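Local coordinates for protein lovastatin nonaketide synthase mokA (PDB 6AD3) that builds the nonaketide precursor of lovastatin (monacolin K) in nine iterative steps, this chain being its condensation domain, at residues T96-T101 / T460-P465; T178-T183 / A205-V210; N297-H302 / E418-T423. The protein carries 1 engineered substitution. All blocks are in the same frame, centred on the assembly; numbering follows the deposited sequence.

Interaction 1 (T96-T101 / T460-P465)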
loop_
_atom_site.group_PDB
_atom_site.type_symbol
_atom_site.label_atom_id
_atom_site.label_comp_id
_atom_site.label_asym_id
_atom_site.label_seq_id
_atom_site.Cartn_x
_atom_site.Cartn_y
_atom_site.Cartn_z
ATOM N N THR A 96 -13.321 -6.665 -8.119
ATOM C CA THR A 96 -13.802 -5.513 -7.388
ATOM C C THR A 96 -13.069 -5.360 -6.044
ATOM O O THR A 96 -12.883 -4.238 -5.553
ATOM C CB THR A 96 -15.315 -5.593 -7.131
ATOM O OG1 THR A 96 -16.006 -5.849 -8.377
ATOM C CG2 THR A 96 -15.811 -4.285 -6.537
ATOM N N ILE A 97 -12.575 -6.471 -5.511
ATOM C CA ILE A 97 -11.862 -6.449 -4.209
ATOM C C ILE A 97 -10.538 -5.703 -4.320
ATOM O O ILE A 97 -9.915 -5.404 -3.309
ATOM C CB ILE A 97 -11.600 -7.893 -3.648
ATOM C CG1 ILE A 97 -10.664 -8.662 -4.550
ATOM C CG2 ILE A 97 -12.889 -8.674 -3.451
ATOM C CD1 ILE A 97 -10.160 -9.939 -3.924
ATOM N N PHE A 98 -10.086 -5.417 -5.544
ATOM C CA PHE A 98 -8.798 -4.722 -5.758
ATOM C C PHE A 98 -9.002 -3.248 -6.100
ATOM O O PHE A 98 -8.053 -2.527 -6.415
ATOM C CB PHE A 98 -7.990 -5.393 -6.863
ATOM C CG PHE A 98 -7.629 -6.813 -6.581
ATOM C CD1 PHE A 98 -6.997 -7.171 -5.415
ATOM C CD2 PHE A 98 -7.998 -7.813 -7.468
ATOM C CE1 PHE A 98 -6.749 -8.506 -5.111
ATOM C CE2 PHE A 98 -7.758 -9.144 -7.173
ATOM C CZ PHE A 98 -7.042 -9.483 -6.039
ATOM N N ASN A 99 -10.211 -2.757 -5.895
ATOM C CA ASN A 99 -10.436 -1.332 -5.936
ATOM C C ASN A 99 -9.690 -0.630 -4.788
ATOM O O ASN A 99 -9.445 -1.221 -3.730
ATOM C CB ASN A 99 -11.926 -1.004 -5.788
ATOM C CG ASN A 99 -12.759 -1.375 -7.026
ATOM O OD1 ASN A 99 -12.260 -1.823 -8.066
ATOM N ND2 ASN A 99 -14.078 -1.163 -6.899
ATOM N N ASN A 100 -9.351 0.639 -5.015
ATOM C CA ASN A 100 -8.751 1.485 -3.980
ATOM C C ASN A 100 -9.501 2.791 -3.904
ATOM O O ASN A 100 -9.800 3.423 -4.945
ATOM C CB ASN A 100 -7.292 1.777 -4.317
ATOM C CG ASN A 100 -6.484 0.541 -4.560
ATOM O OD1 ASN A 100 -5.955 -0.055 -3.615
ATOM N ND2 ASN A 100 -6.439 0.088 -5.811
ATOM N N THR A 101 -9.849 3.212 -2.696
ATOM C CA THR A 101 -10.721 4.357 -2.513
ATOM C C THR A 101 -10.320 5.179 -1.288
ATOM O O THR A 101 -10.318 4.670 -0.175
ATOM C CB THR A 101 -12.198 3.910 -2.378
ATOM O OG1 THR A 101 -12.508 2.883 -3.330
ATOM C CG2 THR A 101 -13.158 5.088 -2.575
ATOM N N THR A 460 -9.813 2.888 1.989
ATOM C CA THR A 460 -10.100 1.473 1.725
ATOM C C THR A 460 -9.217 1.013 0.546
ATOM O O THR A 460 -9.574 1.149 -0.620
ATOM C CB THR A 460 -11.605 1.249 1.419
ATOM O OG1 THR A 460 -12.399 1.846 2.457
ATOM C CG2 THR A 460 -11.914 -0.195 1.301
ATOM N N ARG A 461 -8.065 0.470 0.882
ATOM C CA ARG A 461 -7.151 -0.083 -0.097
ATOM C C ARG A 461 -7.597 -1.491 -0.497
ATOM O O ARG A 461 -8.357 -2.144 0.235
ATOM C CB ARG A 461 -5.754 -0.158 0.517
ATOM C CG ARG A 461 -5.164 1.192 0.820
ATOM C CD ARG A 461 -3.781 1.077 1.445
ATOM N NE ARG A 461 -2.829 0.535 0.503
ATOM C CZ ARG A 461 -1.551 0.297 0.792
ATOM N NH1 ARG A 461 -1.075 0.569 1.991
ATOM N NH2 ARG A 461 -0.768 -0.244 -0.115
ATOM N N GLU A 462 -7.101 -1.959 -1.633
ATOM C CA GLU A 462 -7.383 -3.292 -2.120
ATOM C C GLU A 462 -7.115 -4.321 -1.057
ATOM O O GLU A 462 -6.209 -4.163 -0.255
ATOM C CB GLU A 462 -6.519 -3.623 -3.349
ATOM C CG GLU A 462 -5.012 -3.607 -3.057
ATOM C CD GLU A 462 -4.159 -4.083 -4.210
ATOM O OE1 GLU A 462 -4.726 -4.456 -5.256
ATOM O OE2 GLU A 462 -2.916 -3.971 -4.111
ATOM N N ARG A 463 -7.825 -5.444 -1.152
ATOM C CA ARG A 463 -7.486 -6.621 -0.353
ATOM C C ARG A 463 -6.166 -7.187 -0.829
ATOM O O ARG A 463 -5.754 -6.948 -1.968
ATOM C CB ARG A 463 -8.562 -7.700 -0.478
ATOM C CG ARG A 463 -9.900 -7.279 0.097
ATOM C CD ARG A 463 -10.891 -8.445 0.084
ATOM N NE ARG A 463 -12.235 -8.021 0.462
ATOM C CZ ARG A 463 -13.316 -8.806 0.376
ATOM N NH1 ARG A 463 -13.210 -10.091 0.014
ATOM N NH2 ARG A 463 -14.488 -8.346 0.779
ATOM N N THR A 464 -5.485 -7.858 0.099
ATOM C CA THR A 464 -4.231 -8.533 -0.171
ATOM C C THR A 464 -4.273 -9.887 0.538
ATOM O O THR A 464 -5.143 -10.113 1.377
ATOM C CB THR A 464 -3.018 -7.714 0.322
ATOM O OG1 THR A 464 -2.965 -7.745 1.741
ATOM C CG2 THR A 464 -3.094 -6.300 -0.121
ATOM N N PRO A 465 -3.347 -10.790 0.198
ATOM C CA PRO A 465 -3.421 -12.140 0.739
ATOM C C PRO A 465 -2.787 -12.289 2.113
ATOM O O PRO A 465 -2.807 -13.393 2.690
ATOM C CB PRO A 465 -2.632 -12.963 -0.282
ATOM C CG PRO A 465 -1.663 -12.006 -0.821
ATOM C CD PRO A 465 -2.428 -10.724 -0.938
HETATM O O HOH W 1 -3.400 0.017 -2.247
HETATM O O HOH W 2 -11.790 0.624 -2.192
#

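Interaction 2 (T178-T183 / A205-V210)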
loop_
_atom_site.group_PDB
_atom_site.type_symbol
_atom_site.label_atom_id
_atom_site.label_comp_id
_atom_site.label_asym_id
_atom_site.label_seq_id
_atom_site.Cartn_x
_atom_site.Cartn_y
_atom_site.Cartn_z
ATOM N N THR A 178 -17.173 0.168 -7.035
ATOM C CA THR A 178 -17.313 0.588 -8.419
ATOM C C THR A 178 -16.713 -0.457 -9.387
ATOM O O THR A 178 -15.837 -1.246 -9.023
ATOM C CB THR A 178 -16.696 1.987 -8.642
ATOM O OG1 THR A 178 -17.288 2.585 -9.827
ATOM C CG2 THR A 178 -15.251 1.853 -8.819
ATOM N N GLN A 179 -17.302 -0.550 -10.572
ATOM C CA GLN A 179 -16.838 -1.482 -11.605
ATOM C C GLN A 179 -16.002 -0.719 -12.644
ATOM O O GLN A 179 -16.554 -0.002 -13.462
ATOM C CB GLN A 179 -18.066 -2.117 -12.291
ATOM C CG GLN A 179 -19.014 -2.813 -11.317
ATOM C CD GLN A 179 -18.348 -3.997 -10.653
ATOM O OE1 GLN A 179 -17.940 -4.942 -11.322
ATOM N NE2 GLN A 179 -18.131 -3.903 -9.353
ATOM N N TYR A 180 -14.678 -0.771 -12.535
ATOM C CA TYR A 180 -13.832 -0.069 -13.485
ATOM C C TYR A 180 -13.848 -0.793 -14.836
ATOM O O TYR A 180 -13.564 -1.975 -14.892
ATOM C CB TYR A 180 -12.409 0.008 -12.958
ATOM C CG TYR A 180 -12.263 0.940 -11.801
ATOM C CD1 TYR A 180 -12.401 2.277 -11.966
ATOM C CD2 TYR A 180 -11.953 0.465 -10.536
ATOM C CE1 TYR A 180 -12.308 3.161 -10.881
ATOM C CE2 TYR A 180 -11.913 1.311 -9.435
ATOM C CZ TYR A 180 -12.060 2.667 -9.622
ATOM O OH TYR A 180 -12.023 3.533 -8.560
ATOM N N ASP A 181 -14.191 -0.091 -15.902
ATOM C CA ASP A 181 -14.099 -0.693 -17.255
ATOM C C ASP A 181 -12.713 -0.385 -17.853
ATOM O O ASP A 181 -12.549 0.550 -18.674
ATOM C CB ASP A 181 -15.206 -0.146 -18.135
ATOM C CG ASP A 181 -15.256 -0.813 -19.527
ATOM O OD1 ASP A 181 -14.442 -1.707 -19.803
ATOM O OD2 ASP A 181 -16.098 -0.382 -20.336
ATOM N N ILE A 182 -11.700 -1.105 -17.395
ATOM C CA ILE A 182 -10.319 -0.687 -17.735
ATOM C C ILE A 182 -10.013 -0.795 -19.237
ATOM O O ILE A 182 -9.201 -0.027 -19.761
ATOM C CB ILE A 182 -9.248 -1.425 -16.896
ATOM C CG1 ILE A 182 -9.250 -2.910 -17.180
ATOM C CG2 ILE A 182 -9.487 -1.173 -15.405
ATOM C CD1 ILE A 182 -8.081 -3.633 -16.568
ATOM N N THR A 183 -10.717 -1.695 -19.945
ATOM C CA THR A 183 -10.568 -1.792 -21.359
ATOM C C THR A 183 -10.841 -0.477 -22.042
ATOM O O THR A 183 -10.154 -0.125 -22.986
ATOM C CB THR A 183 -11.502 -2.869 -21.977
ATOM O OG1 THR A 183 -11.401 -4.079 -21.215
ATOM C CG2 THR A 183 -11.058 -3.150 -23.382
ATOM N N ALA A 205 -10.490 7.586 -6.163
ATOM C CA ALA A 205 -10.601 6.178 -6.267
ATOM C C ALA A 205 -9.893 5.719 -7.535
ATOM O O ALA A 205 -9.946 6.380 -8.557
ATOM C CB ALA A 205 -12.032 5.755 -6.284
ATOM N N TYR A 206 -9.218 4.598 -7.440
ATOM C CA TYR A 206 -8.371 4.119 -8.521
ATOM C C TYR A 206 -8.331 2.620 -8.621
ATOM O O TYR A 206 -8.251 1.889 -7.618
ATOM C CB TYR A 206 -6.947 4.675 -8.432
ATOM C CG TYR A 206 -6.229 4.399 -7.128
ATOM C CD1 TYR A 206 -6.411 5.219 -6.032
ATOM C CD2 TYR A 206 -5.248 3.392 -7.046
ATOM C CE1 TYR A 206 -5.691 5.007 -4.857
ATOM C CE2 TYR A 206 -4.522 3.192 -5.900
ATOM C CZ TYR A 206 -4.759 3.972 -4.805
ATOM O OH TYR A 206 -4.042 3.764 -3.665
ATOM N N HIS A 207 -8.387 2.157 -9.873
ATOM C CA HIS A 207 -7.953 0.821 -10.200
ATOM C C HIS A 207 -6.491 0.683 -9.843
ATOM O O HIS A 207 -5.716 1.640 -9.945
ATOM C CB HIS A 207 -8.186 0.515 -11.674
ATOM C CG HIS A 207 -7.945 -0.918 -12.029
ATOM N ND1 HIS A 207 -8.945 -1.868 -12.079
ATOM C CD2 HIS A 207 -6.807 -1.553 -12.363
ATOM C CE1 HIS A 207 -8.421 -3.033 -12.389
ATOM N NE2 HIS A 207 -7.123 -2.876 -12.541
ATOM N N ARG A 208 -6.109 -0.531 -9.433
ATOM C CA ARG A 208 -4.719 -0.842 -9.069
ATOM C C ARG A 208 -3.716 -0.372 -10.113
ATOM O O ARG A 208 -2.642 0.061 -9.760
ATOM C CB ARG A 208 -4.585 -2.337 -8.861
ATOM C CG ARG A 208 -3.165 -2.888 -8.666
ATOM C CD ARG A 208 -2.608 -2.606 -7.306
ATOM N NE ARG A 208 -2.244 -1.203 -7.114
ATOM C CZ ARG A 208 -1.856 -0.682 -5.960
ATOM N NH1 ARG A 208 -1.802 -1.426 -4.880
ATOM N NH2 ARG A 208 -1.525 0.598 -5.870
ATOM N N PHE A 209 -4.033 -0.540 -11.395
ATOM C CA PHE A 209 -3.052 -0.346 -12.410
ATOM C C PHE A 209 -2.596 1.128 -12.579
ATOM O O PHE A 209 -1.589 1.375 -13.270
ATOM C CB PHE A 209 -3.561 -0.833 -13.771
ATOM C CG PHE A 209 -3.746 -2.323 -13.895
ATOM C CD1 PHE A 209 -3.341 -3.191 -12.906
ATOM C CD2 PHE A 209 -4.411 -2.845 -15.010
ATOM C CE1 PHE A 209 -3.622 -4.517 -12.988
ATOM C CE2 PHE A 209 -4.687 -4.188 -15.087
ATOM C CZ PHE A 209 -4.240 -5.031 -14.105
ATOM N N VAL A 210 -3.358 2.090 -12.056
ATOM C CA VAL A 210 -3.142 3.526 -12.369
ATOM C C VAL A 210 -2.733 4.387 -11.191
ATOM O O VAL A 210 -2.517 5.579 -11.361
ATOM C CB VAL A 210 -4.331 4.183 -13.099
ATOM C CG1 VAL A 210 -4.624 3.420 -14.403
ATOM C CG2 VAL A 210 -5.581 4.203 -12.206
#

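Interaction 3 (N297-H302 / E418-T423)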
loop_
_atom_site.group_PDB
_atom_site.type_symbol
_atom_site.label_atom_id
_atom_site.label_comp_id
_atom_site.label_asym_id
_atom_site.label_seq_id
_atom_site.Cartn_x
_atom_site.Cartn_y
_atom_site.Cartn_z
ATOM N N ASN A 297 -12.130 -16.956 1.955
ATOM C CA ASN A 297 -12.916 -15.745 2.151
ATOM C C ASN A 297 -12.547 -14.621 1.161
ATOM O O ASN A 297 -12.820 -13.473 1.435
ATOM C CB ASN A 297 -12.700 -15.203 3.581
ATOM C CG ASN A 297 -13.805 -15.601 4.550
ATOM O OD1 ASN A 297 -13.778 -16.690 5.140
ATOM N ND2 ASN A 297 -14.721 -14.670 4.807
ATOM N N SER A 298 -11.972 -14.964 0.008
ATOM C CA SER A 298 -11.573 -13.958 -0.981
ATOM C C SER A 298 -10.772 -12.820 -0.307
ATOM O O SER A 298 -10.833 -11.679 -0.745
ATOM C CB SER A 298 -12.786 -13.426 -1.738
ATOM O OG SER A 298 -13.343 -14.481 -2.512
ATOM N N TRP A 299 -9.897 -13.217 0.621
ATOM C CA TRP A 299 -8.935 -12.311 1.271
ATOM C C TRP A 299 -9.651 -11.178 1.987
ATOM O O TRP A 299 -9.022 -10.170 2.336
ATOM C CB TRP A 299 -7.970 -11.723 0.250
ATOM C CG TRP A 299 -7.099 -12.679 -0.406
ATOM C CD1 TRP A 299 -6.881 -13.986 -0.061
ATOM C CD2 TRP A 299 -6.274 -12.419 -1.529
ATOM N NE1 TRP A 299 -6.073 -14.586 -0.994
ATOM C CE2 TRP A 299 -5.703 -13.631 -1.917
ATOM C CE3 TRP A 299 -6.000 -11.260 -2.284
ATOM C CZ2 TRP A 299 -4.831 -13.723 -2.990
ATOM C CZ3 TRP A 299 -5.160 -11.353 -3.349
ATOM C CH2 TRP A 299 -4.597 -12.584 -3.714
ATOM N N LYS A 300 -10.867 -11.436 2.459
ATOM C CA LYS A 300 -11.530 -10.471 3.303
ATOM C C LYS A 300 -10.754 -10.257 4.592
ATOM O O LYS A 300 -10.220 -11.222 5.157
ATOM C CB LYS A 300 -12.964 -10.929 3.643
ATOM C CG LYS A 300 -13.684 -9.937 4.540
ATOM C CD LYS A 300 -15.139 -10.301 4.721
ATOM C CE LYS A 300 -15.309 -11.428 5.726
ATOM N NZ LYS A 300 -16.084 -11.004 6.930
ATOM N N GLN A 301 -10.629 -8.992 5.016
ATOM C CA GLN A 301 -9.852 -8.631 6.206
ATOM C C GLN A 301 -10.701 -7.950 7.261
ATOM O O GLN A 301 -11.691 -7.264 6.938
ATOM C CB GLN A 301 -8.648 -7.712 5.853
ATOM C CG GLN A 301 -7.602 -8.397 4.974
ATOM C CD GLN A 301 -6.654 -7.432 4.259
ATOM O OE1 GLN A 301 -5.410 -7.416 4.522
ATOM N NE2 GLN A 301 -7.226 -6.536 3.492
ATOM N N HIS A 302 -10.440 -8.299 8.514
ATOM C CA HIS A 302 -10.940 -7.520 9.648
ATOM C C HIS A 302 -9.895 -6.482 10.007
ATOM O O HIS A 302 -8.711 -6.748 9.879
ATOM C CB HIS A 302 -11.184 -8.407 10.853
ATOM C CG HIS A 302 -12.091 -9.570 10.582
ATOM N ND1 HIS A 302 -13.361 -9.414 10.075
ATOM C CD2 HIS A 302 -11.969 -10.878 10.900
ATOM C CE1 HIS A 302 -13.964 -10.585 10.039
ATOM N NE2 HIS A 302 -13.135 -11.497 10.521
ATOM N N GLU A 418 3.547 -19.926 -7.043
ATOM C CA GLU A 418 2.284 -19.738 -7.734
ATOM C C GLU A 418 1.660 -18.370 -7.374
ATOM O O GLU A 418 1.899 -17.820 -6.294
ATOM C CB GLU A 418 1.321 -20.863 -7.346
ATOM C CG GLU A 418 0.545 -21.469 -8.509
ATOM C CD GLU A 418 1.347 -22.501 -9.289
ATOM O OE1 GLU A 418 1.043 -23.712 -9.174
ATOM O OE2 GLU A 418 2.221 -22.098 -10.080
ATOM N N VAL A 419 0.897 -17.821 -8.298
ATOM C CA VAL A 419 0.087 -16.628 -8.017
ATOM C C VAL A 419 -1.070 -16.978 -7.071
ATOM O O VAL A 419 -1.884 -17.861 -7.363
ATOM C CB VAL A 419 -0.495 -16.081 -9.326
ATOM C CG1 VAL A 419 -1.477 -14.974 -9.039
ATOM C CG2 VAL A 419 0.627 -15.602 -10.248
ATOM N N PRO A 420 -1.178 -16.282 -5.942
ATOM C CA PRO A 420 -2.251 -16.658 -5.027
ATOM C C PRO A 420 -3.619 -16.188 -5.518
ATOM O O PRO A 420 -3.723 -15.135 -6.190
ATOM C CB PRO A 420 -1.879 -15.939 -3.732
ATOM C CG PRO A 420 -1.121 -14.720 -4.188
ATOM C CD PRO A 420 -0.396 -15.133 -5.457
ATOM N N GLY A 421 -4.663 -16.929 -5.148
ATOM C CA GLY A 421 -6.014 -16.656 -5.648
ATOM C C GLY A 421 -6.946 -16.218 -4.566
ATOM O O GLY A 421 -6.998 -16.843 -3.482
ATOM N N ALA A 422 -7.610 -15.077 -4.790
ATOM C CA ALA A 422 -8.602 -14.601 -3.853
ATOM C C ALA A 422 -9.960 -15.182 -4.233
ATOM O O ALA A 422 -10.663 -14.638 -5.083
ATOM C CB ALA A 422 -8.653 -13.082 -3.852
ATOM N N THR A 423 -10.292 -16.327 -3.664
ATOM C CA THR A 423 -11.505 -17.045 -4.079
ATOM C C THR A 423 -12.332 -17.537 -2.861
ATOM O O THR A 423 -11.928 -17.384 -1.676
ATOM C CB THR A 423 -11.151 -18.269 -4.950
ATOM O OG1 THR A 423 -10.486 -19.237 -4.142
ATOM C CG2 THR A 423 -10.245 -17.886 -6.109
HETATM O O HOH W 3 -5.100 -17.262 -1.034
#

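Interaction 1 (T96-T101 / T460-P465)
A five-stranded sheet in the N-terminal lobe of the condensation domain gains its edge strand here, where Thr101 pairs with Thr460. Strand 453-460 comes from far along the chain and runs antiparallel to strand 100-107. Thr101 and Thr460 form a hydrogen-bonded pair: Thr460 N gives a bond of 2.8 Å to Thr101 O, and Thr101 N gives one of 2.9 Å to Thr460 O. Their side chains lie on the same face, where helix 165-176 packs, and Tyr172 bonds to Thr460 OG1. Next to this pair the side chain of Asn100 takes part, and its OD1 accepts Glu462 N at 3.0 Å, with the donor well above the carbonyl plane (48°). The same OD1 accepts a water that also binds Arg461 NE. Asn100 ND2 goes to Tyr206 O on the neighbouring strand. Farther along, Arg463 N bonds to Ile97 O at 3.0 Å and almost straight (169°). Arg463 crosses Ile97 at about a right angle and lays one guanidinium face on Ile97 CG2, 3.8 Å from NH1. That NH1 also reaches Ser298 O. With CG between its backbone N and carbonyl carbon (chi1 62°) and the chain extended beyond, Glu462 lies alongside Asn100 and brings OE1 to 3.5 Å from Phe98 CD1. Its CB meets Phe98 CA at 3.5 Å. Its OE2 forms a salt bridge with Arg208. Arg463 O lies at the edge of the Phe98 ring, 3.6 Å from CE1. The join is therefore mostly polar. Backbone groups and one shared amide oxygen set the register, while Glu462 and Arg463 send their charged ends on to partners in other parts of the domain.

Interaction 2 (T178-T183 / A205-V210)
Tyr180 and His207 bring the two backbones to 6.8 Å between their CA atoms, and no hydrogen bond joins the segments. Segment 205-210 starts in strand 199-206 and runs on into what corresponds in sequence to the HHxxxDG signature of condensation domains, with His207 at the first histidine position and Arg208 at the second. Segment 178-183 lies in the loop between helix 165-176 and strand 188-195. The contact is buried and made mainly by side chains packing on each other and on the strand backbone. Tyr180 lies along the strand end. The peptide nitrogen His207 N sits over one face of its ring, 3.7 Å from CE2 and offset toward the rim, and His207 CB makes a CH-pi contact with that ring. Thr178 CG2 covers the opposite face. The Tyr180 hydroxyl reaches Ala205, with OH 3.2 Å from CB. It is also close to Tyr206 N, but the angle is poor for a bond, and that N-H is used by Asn100 O of the next strand. His207 has CG anti to its backbone N (chi1 -171°), which places the imidazole under Ile182 CG2 in a CH-pi contact, 3.6 Å from the centroid and 19° off the normal. The two side chains cross at about a right angle. Within its own segment the imidazole is held as well: NE2 lies over the centre of the Phe209 ring, 3.5 Å above its plane. The backbone turns back there, and Val210 N bonds to His207 O. Arg208 leads the other way, to a cation-pi contact with Phe368. The other branch of Ile182 closes the layer on Phe209, with CD1 3.7 Å from CE2.

Interaction 3 (N297-H302 / E418-T423)
The indole of Trp299 carries the methyl group of Ala422 over one face, and Pro420 O and a water lie at its edges. Ala422 CB stands nearly above the centre of the six-membered ring, 3.5 Å from its centroid and 16° off the normal. This is a CH-pi contact, and the nearest ring atom is CD2 at 3.4 Å. Pro420 O lies close to the ring plane, 3.7 Å from CH2. The proline ring also touches the indole, with CB 3.8 Å from CZ2. At the pyrrole side NE1 gives its hydrogen to the water at 2.8 Å, and the water in turn donates to Gly421 O. The indole is presented by a type I' beta turn from Asn297 to Lys300. Ser298 and Trp299 both have positive phi there, and Lys300 N closes the turn on Asn297 O. The turn precedes strand 301-307, an outermost strand of the six-stranded sheet. Segment 418-423, across the contact, lies in the loop after helix 408-414, and its Pro420 also packs on helix 80-91. One direct hydrogen bond joins the backbones: Ser298 N to Thr423 O, 2.9 Å, bent at 143°. Ser298 OG lies near the same carbonyl but at a poor angle. Thr423 OG1 takes the backbone N-H of Glu425 and Thr426. The contact thus combines a flat apolar surface with few polar links. The water satisfies the buried tryptophan's N-H and ties it to the loop backbone, so the indole is held at its edge as well as on its face.

How the interactions relate
Interaction 1 lies between the other two and touches both; interactions 2 and 3 are about 10 Å apart at their nearest atoms. Interactions 1 and 2 share a sheet, since strands 100-107 and 199-206 are neighbours, and Asn99 ND2 probably bonds to Thr178 O. Interaction 3 belongs to the margin of the six-stranded sheet, beside strand 301-307. It meets interaction 1 through Arg463 and where Ile97 CD1 packs on Ala422 CB. Interaction 2 is the buried one and rests on packing, chiefly of rings and methyl groups. The other two are partly buried and include water. Strand pairing and charged side chains mark interaction 1, whereas interaction 3 centres on one indole and adds a single direct backbone bond.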